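PDB 4MHU: ectoine dioxygenase from Sphingopyxis alaskensis, which catalyses the iron- and 2-oxoglutarate-dependent hydroxylation of L-ectoine to 5-hydroxyectoine, a compatible solute that protects cells against osmotic stress. Local coordinates for residues D52-L57 and V188-H193; I100-A105 and R288-A293; D121-L126 and L170-L175; H152-T157 and I245-N250. All coordinates share one frame; numbering follows the deposited sequence.

Interaction 1. Residues D52-L57 and V188-H193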
loop_
_atom_site.group_PDB
_atom_site.type_symbol
_atom_site.label_atom_id
_atom_site.label_comp_id
_atom_site.label_asym_id
_atom_site.label_seq_id
_atom_site.Cartn_x
_atom_site.Cartn_y
_atom_site.Cartn_z
ATOM N N ASP A 52 6.072 4.755 -14.067
ATOM C CA ASP A 52 4.963 3.815 -13.872
ATOM C C ASP A 52 4.219 3.978 -12.556
ATOM O O ASP A 52 3.071 3.580 -12.445
ATOM C CB ASP A 52 5.509 2.419 -13.928
ATOM C CG ASP A 52 6.064 2.068 -15.302
ATOM O OD1 ASP A 52 5.747 2.790 -16.279
ATOM O OD2 ASP A 52 6.781 1.050 -15.416
ATOM N N GLY A 53 4.863 4.521 -11.540
ATOM C CA GLY A 53 4.217 4.623 -10.245
ATOM C C GLY A 53 4.298 3.355 -9.412
ATOM O O GLY A 53 3.692 3.296 -8.344
ATOM N N TYR A 54 5.023 2.344 -9.886
ATOM C CA TYR A 54 5.250 1.159 -9.095
ATOM C C TYR A 54 6.523 0.483 -9.580
ATOM O O TYR A 54 6.992 0.792 -10.674
ATOM C CB TYR A 54 4.102 0.198 -9.238
ATOM C CG TYR A 54 4.187 -0.605 -10.507
ATOM C CD1 TYR A 54 3.828 -0.062 -11.738
ATOM C CD2 TYR A 54 4.655 -1.910 -10.487
ATOM C CE1 TYR A 54 3.934 -0.824 -12.910
ATOM C CE2 TYR A 54 4.765 -2.659 -11.641
ATOM C CZ TYR A 54 4.400 -2.122 -12.846
ATOM O OH TYR A 54 4.521 -2.919 -13.976
ATOM N N ILE A 55 7.088 -0.383 -8.729
ATOM C CA ILE A 55 8.168 -1.311 -9.103
ATOM C C ILE A 55 8.067 -2.588 -8.253
ATOM O O ILE A 55 7.478 -2.574 -7.185
ATOM C CB ILE A 55 9.573 -0.740 -8.908
ATOM C CG1 ILE A 55 9.847 -0.569 -7.424
ATOM C CG2 ILE A 55 9.751 0.560 -9.695
ATOM C CD1 ILE A 55 11.130 0.163 -7.086
ATOM N N VAL A 56 8.638 -3.679 -8.738
ATOM C CA VAL A 56 8.635 -4.945 -8.013
ATOM C C VAL A 56 10.039 -5.380 -7.509
ATOM O O VAL A 56 10.950 -5.547 -8.323
ATOM C CB VAL A 56 8.095 -6.033 -8.932
ATOM C CG1 VAL A 56 7.991 -7.362 -8.201
ATOM C CG2 VAL A 56 6.757 -5.605 -9.518
ATOM N N LEU A 57 10.220 -5.568 -6.188
ATOM C CA LEU A 57 11.518 -6.087 -5.662
ATOM C C LEU A 57 11.500 -7.604 -5.444
ATOM O O LEU A 57 10.674 -8.115 -4.705
ATOM C CB LEU A 57 11.870 -5.447 -4.338
ATOM C CG LEU A 57 11.866 -3.930 -4.242
ATOM C CD1 LEU A 57 12.208 -3.521 -2.807
ATOM C CD2 LEU A 57 12.814 -3.299 -5.255
ATOM N N VAL A 188 -2.711 -2.850 -11.690
ATOM C CA VAL A 188 -2.470 -1.408 -11.702
ATOM C C VAL A 188 -2.655 -0.832 -13.063
ATOM O O VAL A 188 -2.671 -1.553 -14.041
ATOM C CB VAL A 188 -1.082 -1.036 -11.084
ATOM C CG1 VAL A 188 -0.900 -1.752 -9.747
ATOM C CG2 VAL A 188 0.066 -1.398 -12.005
ATOM N N ILE A 189 -2.845 0.479 -13.119
ATOM C CA ILE A 189 -2.831 1.199 -14.355
ATOM C C ILE A 189 -1.596 2.092 -14.342
ATOM O O ILE A 189 -1.598 3.161 -13.732
ATOM C CB ILE A 189 -4.092 2.024 -14.524
ATOM C CG1 ILE A 189 -5.308 1.086 -14.552
ATOM C CG2 ILE A 189 -3.987 2.863 -15.795
ATOM C CD1 ILE A 189 -6.649 1.806 -14.719
ATOM N N PRO A 190 -0.521 1.648 -15.016
ATOM C CA PRO A 190 0.769 2.344 -14.985
ATOM C C PRO A 190 0.626 3.748 -15.501
ATOM O O PRO A 190 -0.057 3.955 -16.514
ATOM C CB PRO A 190 1.628 1.558 -15.951
ATOM C CG PRO A 190 0.975 0.249 -16.103
ATOM C CD PRO A 190 -0.490 0.463 -15.880
ATOM N N GLY A 191 1.262 4.708 -14.839
ATOM C CA GLY A 191 1.104 6.126 -15.226
ATOM C C GLY A 191 -0.071 6.823 -14.526
ATOM O O GLY A 191 -0.068 8.034 -14.390
ATOM N N SER A 192 -1.058 6.082 -14.024
ATOM C CA SER A 192 -2.245 6.739 -13.464
ATOM C C SER A 192 -1.911 7.645 -12.287
ATOM O O SER A 192 -2.614 8.604 -12.037
ATOM C CB SER A 192 -3.322 5.724 -13.093
ATOM O OG SER A 192 -2.878 4.860 -12.045
ATOM N N HIS A 193 -0.823 7.359 -11.587
ATOM C CA HIS A 193 -0.364 8.222 -10.493
ATOM C C HIS A 193 -0.096 9.718 -10.841
ATOM O O HIS A 193 -0.143 10.557 -9.959
ATOM C CB HIS A 193 0.841 7.589 -9.814
ATOM C CG HIS A 193 2.094 7.597 -10.636
ATOM N ND1 HIS A 193 2.208 6.947 -11.856
ATOM C CD2 HIS A 193 3.314 8.140 -10.379
ATOM C CE1 HIS A 193 3.435 7.114 -12.318
ATOM N NE2 HIS A 193 4.122 7.849 -11.449
#
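D52 closes helix 43-52 and meets the type II beta turn I189-S192. The contact lies at an outer strand of the large antiparallel sheet in the cupin-like fold of the PhyH family. D52 O accepts from G191 N at 3.2 Å, and the bond is nearly straight, with an N-H...O angle of 170°. The donor stands above the carbonyl plane, so neither lone pair is aimed at squarely. The same oxygen lies close to P190 CA.

G53 is the first residue beyond the helix and takes a positive phi, 83°. Its CA sits over the centre of the H193 imidazole, 3.3 Å from the ring centroid, as a CH-pi contact. A side chain here would probably crowd the ring, and the imidazole lies on bare backbone. H193 CG lies between its own backbone N and carbonyl carbon (chi1 71°), which turns the ring back over G53. Its NE2 bonds D50 O, fixing the rotation of the ring.

Y54 begins strand 54-57, which pairs with strand 244-248. Its ring reaches V188, whose side chain is close to the iron ligand H253. P190 CG adds a looser apolar touch at Y54 CE1. V188 CG2 approaches one face of the phenol ring, displaced toward its rim, 4.0 Å from Y54 CD1.

Interaction 2. Residues I100-A105 and R288-A293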
loop_
_atom_site.group_PDB
_atom_site.type_symbol
_atom_site.label_atom_id
_atom_site.label_comp_id
_atom_site.label_asym_id
_atom_site.label_seq_id
_atom_site.Cartn_x
_atom_site.Cartn_y
_atom_site.Cartn_z
ATOM N N ILE A 100 -6.112 -7.677 9.442
ATOM C CA ILE A 100 -5.705 -7.180 10.744
ATOM C C ILE A 100 -4.975 -5.843 10.547
ATOM O O ILE A 100 -3.882 -5.834 9.995
ATOM C CB ILE A 100 -4.715 -8.149 11.416
ATOM C CG1 ILE A 100 -5.296 -9.563 11.477
ATOM C CG2 ILE A 100 -4.338 -7.651 12.817
ATOM C CD1 ILE A 100 -4.421 -10.529 12.239
ATOM N N PHE A 101 -5.561 -4.720 10.973
ATOM C CA PHE A 101 -4.834 -3.437 10.966
ATOM C C PHE A 101 -3.801 -3.282 12.111
ATOM O O PHE A 101 -3.748 -4.074 13.065
ATOM C CB PHE A 101 -5.792 -2.270 11.007
ATOM C CG PHE A 101 -6.661 -2.179 9.817
ATOM C CD1 PHE A 101 -6.366 -1.298 8.806
ATOM C CD2 PHE A 101 -7.794 -2.974 9.706
ATOM C CE1 PHE A 101 -7.191 -1.209 7.681
ATOM C CE2 PHE A 101 -8.625 -2.876 8.597
ATOM C CZ PHE A 101 -8.317 -1.999 7.577
ATOM N N GLU A 102 -2.947 -2.281 11.955
ATOM C CA GLU A 102 -1.931 -1.922 12.927
ATOM C C GLU A 102 -1.088 -3.075 13.398
ATOM O O GLU A 102 -0.606 -3.038 14.526
ATOM C CB GLU A 102 -2.563 -1.218 14.139
ATOM C CG GLU A 102 -3.006 0.212 13.857
ATOM C CD GLU A 102 -1.876 1.228 13.984
ATOM O OE1 GLU A 102 -1.439 1.496 15.121
ATOM O OE2 GLU A 102 -1.442 1.793 12.947
ATOM N N ILE A 103 -0.880 -4.072 12.533
ATOM C CA ILE A 103 0.102 -5.137 12.801
ATOM C C ILE A 103 1.472 -4.638 13.095
ATOM O O ILE A 103 2.235 -5.342 13.738
ATOM C CB ILE A 103 0.367 -6.103 11.620
ATOM C CG1 ILE A 103 0.364 -5.339 10.302
ATOM C CG2 ILE A 103 -0.573 -7.304 11.682
ATOM C CD1 ILE A 103 0.950 -6.128 9.151
ATOM N N HIS A 104 1.839 -3.473 12.582
ATOM C CA HIS A 104 3.189 -3.014 12.866
ATOM C C HIS A 104 3.393 -2.689 14.345
ATOM O O HIS A 104 4.498 -2.886 14.860
ATOM C CB HIS A 104 3.609 -1.878 11.949
ATOM C CG HIS A 104 3.030 -0.549 12.293
ATOM N ND1 HIS A 104 1.740 -0.192 11.964
ATOM C CD2 HIS A 104 3.597 0.547 12.844
ATOM C CE1 HIS A 104 1.527 1.058 12.329
ATOM N NE2 HIS A 104 2.637 1.529 12.870
ATOM N N ALA A 105 2.323 -2.243 15.013
ATOM C CA ALA A 105 2.332 -1.982 16.461
ATOM C C ALA A 105 2.066 -3.246 17.292
ATOM O O ALA A 105 2.621 -3.403 18.371
ATOM C CB ALA A 105 1.309 -0.916 16.816
ATOM N N ARG A 288 -12.102 9.514 11.398
ATOM C CA ARG A 288 -11.763 8.144 10.901
ATOM C C ARG A 288 -10.905 7.265 11.858
ATOM O O ARG A 288 -9.777 7.625 12.178
ATOM C CB ARG A 288 -11.038 8.254 9.561
ATOM C CG ARG A 288 -11.451 7.192 8.555
ATOM C CD ARG A 288 -10.503 7.171 7.366
ATOM N NE ARG A 288 -10.684 6.012 6.506
ATOM C CZ ARG A 288 -9.739 5.478 5.730
ATOM N NH1 ARG A 288 -8.497 5.969 5.669
ATOM N NH2 ARG A 288 -10.047 4.419 5.000
ATOM N N PRO A 289 -11.415 6.084 12.275
ATOM C CA PRO A 289 -10.785 5.311 13.369
ATOM C C PRO A 289 -9.257 5.259 13.354
ATOM O O PRO A 289 -8.653 5.092 12.299
ATOM C CB PRO A 289 -11.361 3.903 13.190
ATOM C CG PRO A 289 -12.688 4.115 12.550
ATOM C CD PRO A 289 -12.548 5.348 11.678
ATOM N N TRP A 290 -8.664 5.393 14.539
ATOM C CA TRP A 290 -7.212 5.467 14.748
ATOM C C TRP A 290 -6.392 4.402 14.043
ATOM O O TRP A 290 -5.279 4.681 13.600
ATOM C CB TRP A 290 -6.910 5.391 16.253
ATOM C CG TRP A 290 -7.315 4.083 16.880
ATOM C CD1 TRP A 290 -8.568 3.725 17.323
ATOM C CD2 TRP A 290 -6.468 2.952 17.116
ATOM N NE1 TRP A 290 -8.544 2.438 17.812
ATOM C CE2 TRP A 290 -7.263 1.950 17.706
ATOM C CE3 TRP A 290 -5.113 2.685 16.875
ATOM C CZ2 TRP A 290 -6.743 0.706 18.069
ATOM C CZ3 TRP A 290 -4.596 1.441 17.231
ATOM C CH2 TRP A 290 -5.407 0.473 17.823
ATOM N N PHE A 291 -6.919 3.185 13.951
ATOM C CA PHE A 291 -6.174 2.058 13.340
ATOM C C PHE A 291 -6.009 2.094 11.799
ATOM O O PHE A 291 -5.188 1.348 11.228
ATOM C CB PHE A 291 -6.776 0.710 13.759
ATOM C CG PHE A 291 -8.243 0.529 13.422
ATOM C CD1 PHE A 291 -9.210 0.608 14.414
ATOM C CD2 PHE A 291 -8.641 0.182 12.151
ATOM C CE1 PHE A 291 -10.549 0.394 14.135
ATOM C CE2 PHE A 291 -9.978 -0.038 11.859
ATOM C CZ PHE A 291 -10.937 0.068 12.855
ATOM N N LEU A 292 -6.800 2.952 11.152
ATOM C CA LEU A 292 -6.704 3.229 9.725
ATOM C C LEU A 292 -5.677 4.294 9.385
ATOM O O LEU A 292 -5.275 4.374 8.236
ATOM C CB LEU A 292 -8.047 3.704 9.177
ATOM C CG LEU A 292 -9.231 2.768 9.328
ATOM C CD1 LEU A 292 -10.386 3.339 8.536
ATOM C CD2 LEU A 292 -8.867 1.390 8.826
ATOM N N ALA A 293 -5.257 5.102 10.359
ATOM C CA ALA A 293 -4.291 6.172 10.094
ATOM C C ALA A 293 -3.755 6.816 11.371
ATOM O O ALA A 293 -4.539 7.261 12.235
ATOM C CB ALA A 293 -4.908 7.228 9.189
#
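F101 and F291 are brought together by different first torsions. F101 has CG anti to its carbonyl carbon (chi1 -64°), while F291 CG is tucked between backbone N and carbonyl carbon (chi1 57°). The two rings meet obliquely, with planes at 49° and centroids 5.5 Å apart. F291 CD2 reaches one face of F101, 3.9 Å from F101 CG. L292 CD2 lies over the same face as a CH-pi contact, 3.7 Å from the centroid of the F101 ring. With the F101 ring cut back to an alanine here, a gap is likely to open beside L292 CD2, leaving the F291 ring less restrained on this side.

E102 follows at the N-cap position of helix 103-106. Its CG packs against F291 CB at 3.8 Å. Its chain bends at chi2, and OE1 comes to the edge of the W290 indole, 3.8 Å from W290 CZ3. The carboxylate and indole planes are almost perpendicular. OE1 also has a charged mate in R294, just beyond the second segment.

The contact joins the end of strand 97-101 to the region after strand 264-273. F101 is close to Q135, which binds L-ectoine, and L292 O accepts from Q135 NE2. The cross-segment chemistry is mainly apolar and aromatic, so shape rather than directed bonding probably sets the fit beside this ectoine-binding residue.

Interaction 3. Residues D121-L126 and L170-L175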
loop_
_atom_site.group_PDB
_atom_site.type_symbol
_atom_site.label_atom_id
_atom_site.label_comp_id
_atom_site.label_asym_id
_atom_site.label_seq_id
_atom_site.Cartn_x
_atom_site.Cartn_y
_atom_site.Cartn_z
ATOM N N ASP A 121 14.815 1.908 3.700
ATOM C CA ASP A 121 15.768 2.775 2.989
ATOM C C ASP A 121 15.265 3.147 1.600
ATOM O O ASP A 121 15.392 4.284 1.182
ATOM C CB ASP A 121 17.152 2.158 2.919
ATOM C CG ASP A 121 17.986 2.426 4.176
ATOM O OD1 ASP A 121 17.633 3.288 5.038
ATOM O OD2 ASP A 121 19.036 1.763 4.263
ATOM N N VAL A 122 14.656 2.186 0.910
ATOM C CA VAL A 122 13.946 2.462 -0.324
ATOM C C VAL A 122 12.864 3.561 -0.155
ATOM O O VAL A 122 12.758 4.483 -0.966
ATOM C CB VAL A 122 13.299 1.194 -0.842
ATOM C CG1 VAL A 122 12.343 1.523 -1.985
ATOM C CG2 VAL A 122 14.374 0.200 -1.263
ATOM N N ALA A 123 12.086 3.475 0.910
ATOM C CA ALA A 123 11.049 4.460 1.166
ATOM C C ALA A 123 11.601 5.844 1.466
ATOM O O ALA A 123 11.054 6.834 0.990
ATOM C CB ALA A 123 10.178 3.990 2.316
ATOM N N ARG A 124 12.668 5.917 2.264
ATOM C CA ARG A 124 13.291 7.214 2.604
ATOM C C ARG A 124 13.852 7.858 1.358
ATOM O O ARG A 124 13.684 9.053 1.174
ATOM C CB ARG A 124 14.391 7.065 3.641
ATOM C CG ARG A 124 13.878 6.551 4.963
ATOM C CD ARG A 124 14.989 5.997 5.851
ATOM N NE ARG A 124 15.827 7.081 6.344
ATOM C CZ ARG A 124 17.128 7.197 6.132
ATOM N NH1 ARG A 124 17.813 6.264 5.470
ATOM N NH2 ARG A 124 17.745 8.263 6.610
ATOM N N PHE A 125 14.496 7.065 0.495
ATOM C CA PHE A 125 14.954 7.556 -0.798
ATOM C C PHE A 125 13.795 8.081 -1.653
ATOM O O PHE A 125 13.757 9.278 -2.004
ATOM C CB PHE A 125 15.701 6.467 -1.553
ATOM C CG PHE A 125 16.082 6.848 -2.964
ATOM C CD1 PHE A 125 17.102 7.764 -3.204
ATOM C CD2 PHE A 125 15.433 6.275 -4.058
ATOM C CE1 PHE A 125 17.456 8.123 -4.493
ATOM C CE2 PHE A 125 15.795 6.617 -5.353
ATOM C CZ PHE A 125 16.802 7.552 -5.568
ATOM N N LEU A 126 12.842 7.200 -1.967
ATOM C CA LEU A 126 11.738 7.553 -2.858
ATOM C C LEU A 126 10.921 8.704 -2.297
ATOM O O LEU A 126 10.519 9.612 -3.035
ATOM C CB LEU A 126 10.837 6.340 -3.133
ATOM C CG LEU A 126 11.419 5.269 -4.057
ATOM C CD1 LEU A 126 10.486 4.077 -4.094
ATOM C CD2 LEU A 126 11.645 5.806 -5.466
ATOM N N LEU A 170 3.970 6.028 -0.005
ATOM C CA LEU A 170 3.963 4.874 -0.832
ATOM C C LEU A 170 3.571 3.580 -0.084
ATOM O O LEU A 170 3.932 3.407 1.068
ATOM C CB LEU A 170 5.327 4.776 -1.510
ATOM C CG LEU A 170 6.543 4.379 -0.715
ATOM C CD1 LEU A 170 6.556 2.904 -0.352
ATOM C CD2 LEU A 170 7.792 4.706 -1.513
ATOM N N SER A 171 2.855 2.682 -0.763
ATOM C CA SER A 171 2.434 1.413 -0.170
ATOM C C SER A 171 3.381 0.328 -0.593
ATOM O O SER A 171 3.900 0.348 -1.705
ATOM C CB SER A 171 0.989 1.042 -0.553
ATOM O OG SER A 171 0.100 2.170 -0.508
ATOM N N MET A 172 3.612 -0.616 0.316
ATOM C CA MET A 172 4.480 -1.771 0.091
ATOM C C MET A 172 3.750 -3.044 0.433
ATOM O O MET A 172 3.313 -3.245 1.554
ATOM C CB MET A 172 5.698 -1.712 0.971
ATOM C CG MET A 172 6.691 -0.665 0.564
ATOM S SD MET A 172 8.345 -1.242 0.962
ATOM C CE MET A 172 9.261 0.280 0.749
ATOM N N SER A 173 3.641 -3.919 -0.540
ATOM C CA SER A 173 2.896 -5.108 -0.361
ATOM C C SER A 173 3.927 -6.218 -0.436
ATOM O O SER A 173 4.551 -6.456 -1.501
ATOM C CB SER A 173 1.807 -5.200 -1.423
ATOM O OG SER A 173 1.326 -6.522 -1.467
ATOM N N VAL A 174 4.145 -6.848 0.724
ATOM C CA VAL A 174 5.005 -8.022 0.855
ATOM C C VAL A 174 4.189 -9.310 0.684
ATOM O O VAL A 174 3.407 -9.665 1.568
ATOM C CB VAL A 174 5.707 -8.046 2.237
ATOM C CG1 VAL A 174 6.591 -9.267 2.387
ATOM C CG2 VAL A 174 6.537 -6.799 2.438
ATOM N N LEU A 175 4.393 -10.019 -0.430
ATOM C CA LEU A 175 3.584 -11.181 -0.742
ATOM C C LEU A 175 3.987 -12.310 0.190
ATOM O O LEU A 175 5.166 -12.473 0.447
ATOM C CB LEU A 175 3.779 -11.639 -2.194
ATOM C CG LEU A 175 3.475 -10.665 -3.340
ATOM C CD1 LEU A 175 3.608 -11.355 -4.681
ATOM C CD2 LEU A 175 2.084 -10.075 -3.210
#
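L126 and L170 make the closest apolar contact between helix 117-126 and strand 169-175. L170 CD2 rests against both CB and CD1 of L126, and L126 CD1 - L170 CD2 is 3.8 Å. The two side chains cross at about a right angle. L170 CG sits between its backbone N and carbonyl carbon (chi1 72°), which directs a methyl at the helix. The same methyl comes near A123 CA.

M172, two residues on, points to the same side of the strand. Its chain bends at chi2 and ends in a methyl that reaches two residues of the helix. M172 CE lies 4.1 Å from A123 CB and 4.3 Å from V122 CG1. A123 is small, which probably helps the M172 methyl come up to the helix. The residues that touch are all buried, and the two segments are held together by van der Waals contact.

The charged interactions belong to another side of the helix. R124 NH1 forms a salt bridge with D121 OD1 at 3.0 Å, meeting it from above the carboxylate plane. Each has a second partner: D121 OD2 pairs with R305, and R124 NH2 with E130.

Segment 121-126 runs nearly antiparallel to 170-175, at 158°, and the axes of these segments approach to 10.3 Å. The helix covers one face of the large sheet, where V122 also touches L246 on strand 244-248 and A123 touches Y271 on strand 264-273. On the other face S171 packs against D154 and W158 of helix 154-162.

Interaction 4. Residues H152-T157 and I245-N250. With FE (Fe (III) ion), chain C.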
loop_
_atom_site.group_PDB
_atom_site.type_symbol
_atom_site.label_atom_id
_atom_site.label_comp_id
_atom_site.label_asym_id
_atom_site.label_seq_id
_atom_site.Cartn_x
_atom_site.Cartn_y
_atom_site.Cartn_z
ATOM N N HIS A 152 -9.490 2.134 -7.118
ATOM C CA HIS A 152 -9.438 3.315 -6.260
ATOM C C HIS A 152 -8.028 3.856 -6.159
ATOM O O HIS A 152 -7.053 3.129 -6.346
ATOM C CB HIS A 152 -9.917 2.990 -4.843
ATOM C CG HIS A 152 -9.008 2.060 -4.084
ATOM N ND1 HIS A 152 -8.924 0.705 -4.350
ATOM C CD2 HIS A 152 -8.169 2.287 -3.044
ATOM C CE1 HIS A 152 -8.068 0.143 -3.506
ATOM N NE2 HIS A 152 -7.596 1.080 -2.704
ATOM N N SER A 153 -7.928 5.141 -5.844
ATOM C CA SER A 153 -6.659 5.717 -5.452
ATOM C C SER A 153 -6.557 5.929 -3.957
ATOM O O SER A 153 -7.245 6.786 -3.401
ATOM C CB SER A 153 -6.444 7.054 -6.120
ATOM O OG SER A 153 -5.218 7.576 -5.661
ATOM N N ASP A 154 -5.652 5.209 -3.312
ATOM C CA ASP A 154 -5.472 5.382 -1.874
ATOM C C ASP A 154 -5.412 6.847 -1.501
ATOM O O ASP A 154 -6.133 7.279 -0.627
ATOM C CB ASP A 154 -4.242 4.635 -1.364
ATOM C CG ASP A 154 -4.379 3.117 -1.496
ATOM O OD1 ASP A 154 -5.509 2.658 -1.774
ATOM O OD2 ASP A 154 -3.370 2.381 -1.323
ATOM N N PHE A 155 -4.622 7.629 -2.202
ATOM C CA PHE A 155 -4.418 9.023 -1.787
ATOM C C PHE A 155 -5.698 9.848 -1.730
ATOM O O PHE A 155 -5.863 10.712 -0.862
ATOM C CB PHE A 155 -3.449 9.734 -2.728
ATOM C CG PHE A 155 -3.215 11.166 -2.368
ATOM C CD1 PHE A 155 -2.527 11.494 -1.212
ATOM C CD2 PHE A 155 -3.709 12.184 -3.154
ATOM C CE1 PHE A 155 -2.317 12.815 -0.858
ATOM C CE2 PHE A 155 -3.495 13.508 -2.820
ATOM C CZ PHE A 155 -2.799 13.828 -1.669
ATOM N N GLU A 156 -6.594 9.612 -2.677
ATOM C CA GLU A 156 -7.840 10.373 -2.725
ATOM C C GLU A 156 -8.566 10.219 -1.398
ATOM O O GLU A 156 -9.091 11.191 -0.876
ATOM C CB GLU A 156 -8.722 9.937 -3.914
ATOM C CG GLU A 156 -9.929 10.834 -4.169
ATOM C CD GLU A 156 -11.137 10.491 -3.302
ATOM O OE1 GLU A 156 -11.070 9.503 -2.549
ATOM O OE2 GLU A 156 -12.153 11.216 -3.366
ATOM N N THR A 157 -8.566 9.013 -0.841
ATOM C CA THR A 157 -9.153 8.792 0.497
ATOM C C THR A 157 -8.281 9.348 1.602
ATOM O O THR A 157 -8.779 9.936 2.544
ATOM C CB THR A 157 -9.427 7.306 0.774
ATOM O OG1 THR A 157 -10.467 6.863 -0.084
ATOM C CG2 THR A 157 -9.886 7.066 2.187
ATOM N N ILE A 245 5.992 -5.473 -3.795
ATOM C CA ILE A 245 5.407 -4.563 -4.776
ATOM C C ILE A 245 5.253 -3.226 -4.085
ATOM O O ILE A 245 4.629 -3.172 -3.042
ATOM C CB ILE A 245 4.031 -5.064 -5.199
ATOM C CG1 ILE A 245 4.189 -6.412 -5.907
ATOM C CG2 ILE A 245 3.340 -4.068 -6.124
ATOM C CD1 ILE A 245 2.914 -7.223 -5.918
ATOM N N LEU A 246 5.910 -2.188 -4.612
ATOM C CA LEU A 246 5.838 -0.821 -4.077
ATOM C C LEU A 246 5.020 -0.004 -5.040
ATOM O O LEU A 246 5.231 -0.116 -6.239
ATOM C CB LEU A 246 7.207 -0.151 -4.071
ATOM C CG LEU A 246 8.238 -0.652 -3.090
ATOM C CD1 LEU A 246 8.553 -2.107 -3.350
ATOM C CD2 LEU A 246 9.487 0.207 -3.219
ATOM N N PHE A 247 4.108 0.822 -4.547
ATOM C CA PHE A 247 3.444 1.771 -5.432
ATOM C C PHE A 247 3.196 3.099 -4.811
ATOM O O PHE A 247 2.957 3.209 -3.618
ATOM C CB PHE A 247 2.164 1.205 -6.053
ATOM C CG PHE A 247 1.189 0.592 -5.082
ATOM C CD1 PHE A 247 1.391 -0.667 -4.570
ATOM C CD2 PHE A 247 0.013 1.244 -4.766
ATOM C CE1 PHE A 247 0.463 -1.252 -3.700
ATOM C CE2 PHE A 247 -0.920 0.672 -3.900
ATOM C CZ PHE A 247 -0.693 -0.578 -3.357
ATOM N N ASP A 248 3.271 4.120 -5.643
ATOM C CA ASP A 248 2.844 5.458 -5.277
ATOM C C ASP A 248 1.438 5.478 -4.636
ATOM O O ASP A 248 0.567 4.718 -5.021
ATOM C CB ASP A 248 2.833 6.335 -6.519
ATOM C CG ASP A 248 2.519 7.752 -6.193
ATOM O OD1 ASP A 248 3.294 8.385 -5.467
ATOM O OD2 ASP A 248 1.451 8.241 -6.599
ATOM N N CYS A 249 1.231 6.366 -3.680
ATOM C CA CYS A 249 -0.058 6.518 -2.967
ATOM C C CYS A 249 -1.264 6.806 -3.869
ATOM O O CYS A 249 -2.404 6.517 -3.488
ATOM C CB CYS A 249 0.062 7.644 -1.928
ATOM S SG CYS A 249 0.691 9.228 -2.594
ATOM N N ASN A 250 -1.023 7.380 -5.052
ATOM C CA ASN A 250 -2.105 7.794 -5.970
ATOM C C ASN A 250 -2.212 6.906 -7.231
ATOM O O ASN A 250 -2.903 7.247 -8.175
ATOM C CB ASN A 250 -1.892 9.253 -6.355
ATOM C CG ASN A 250 -3.045 9.850 -7.126
ATOM O OD1 ASN A 250 -4.187 9.755 -6.720
ATOM N ND2 ASN A 250 -2.740 10.486 -8.240
HETATM FE FE FE C . -5.466 0.068 -1.644
#
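S153 OG donates to N250 OD1 at 2.6 Å, the shortest hydrogen bond between the two segments. The donor is tilted 33° from the amide plane. S153 OG is anti to its backbone N (chi1 178°), which carries it to the asparagine. On the other branch of the amide, N250 ND2 bonds the carbonyls of H193 and T195. A leucine in place of N250 would probably leave the S153 hydroxyl without its acceptor and those two carbonyls without this donor.

A second bond ties the first turn of helix 154-162 to the loop just after strand 244-248. F155 N donates to C249 O at 2.8 Å, from above the carbonyl plane. C249 SG lies obliquely beside the F155 ring, a sulfur-aromatic contact. D248 OD2 accepts from N250 N in an Asx turn, which helps to shape the loop.

These bonds anchor the segment that carries two iron ligands. H152 NE2 and D154 OD1 each lie 2.6 Å from the iron, and F247 CE2 comes near D154 OD2. With H253 they complete the two-histidine, one-carboxylate facial triad, the HxD...H signature of 2-oxoglutarate-dependent dioxygenases.

Overall arrangement
The four contacts share the large antiparallel sheet of the cupin-like fold. Strands 54-57, 244-248 and 169-175 are neighbours in it, so interactions 1, 4 and 3 follow one another across the sheet. Interaction 4 touches both others through backbone pairs, its centre about 10 Å from that of interaction 1 and about 12 Å from that of interaction 3. Interaction 2 lies across the chain's centre from interaction 1, their centres about 25 Å apart, and touches interaction 4 through R288 and T157. Along the chain, interaction 3 is nested inside interactions 1 and 2, and interaction 4 inside interaction 2. Interaction 4 holds two iron ligands, and interaction 2 lies beside the ectoine-binding residue Q135.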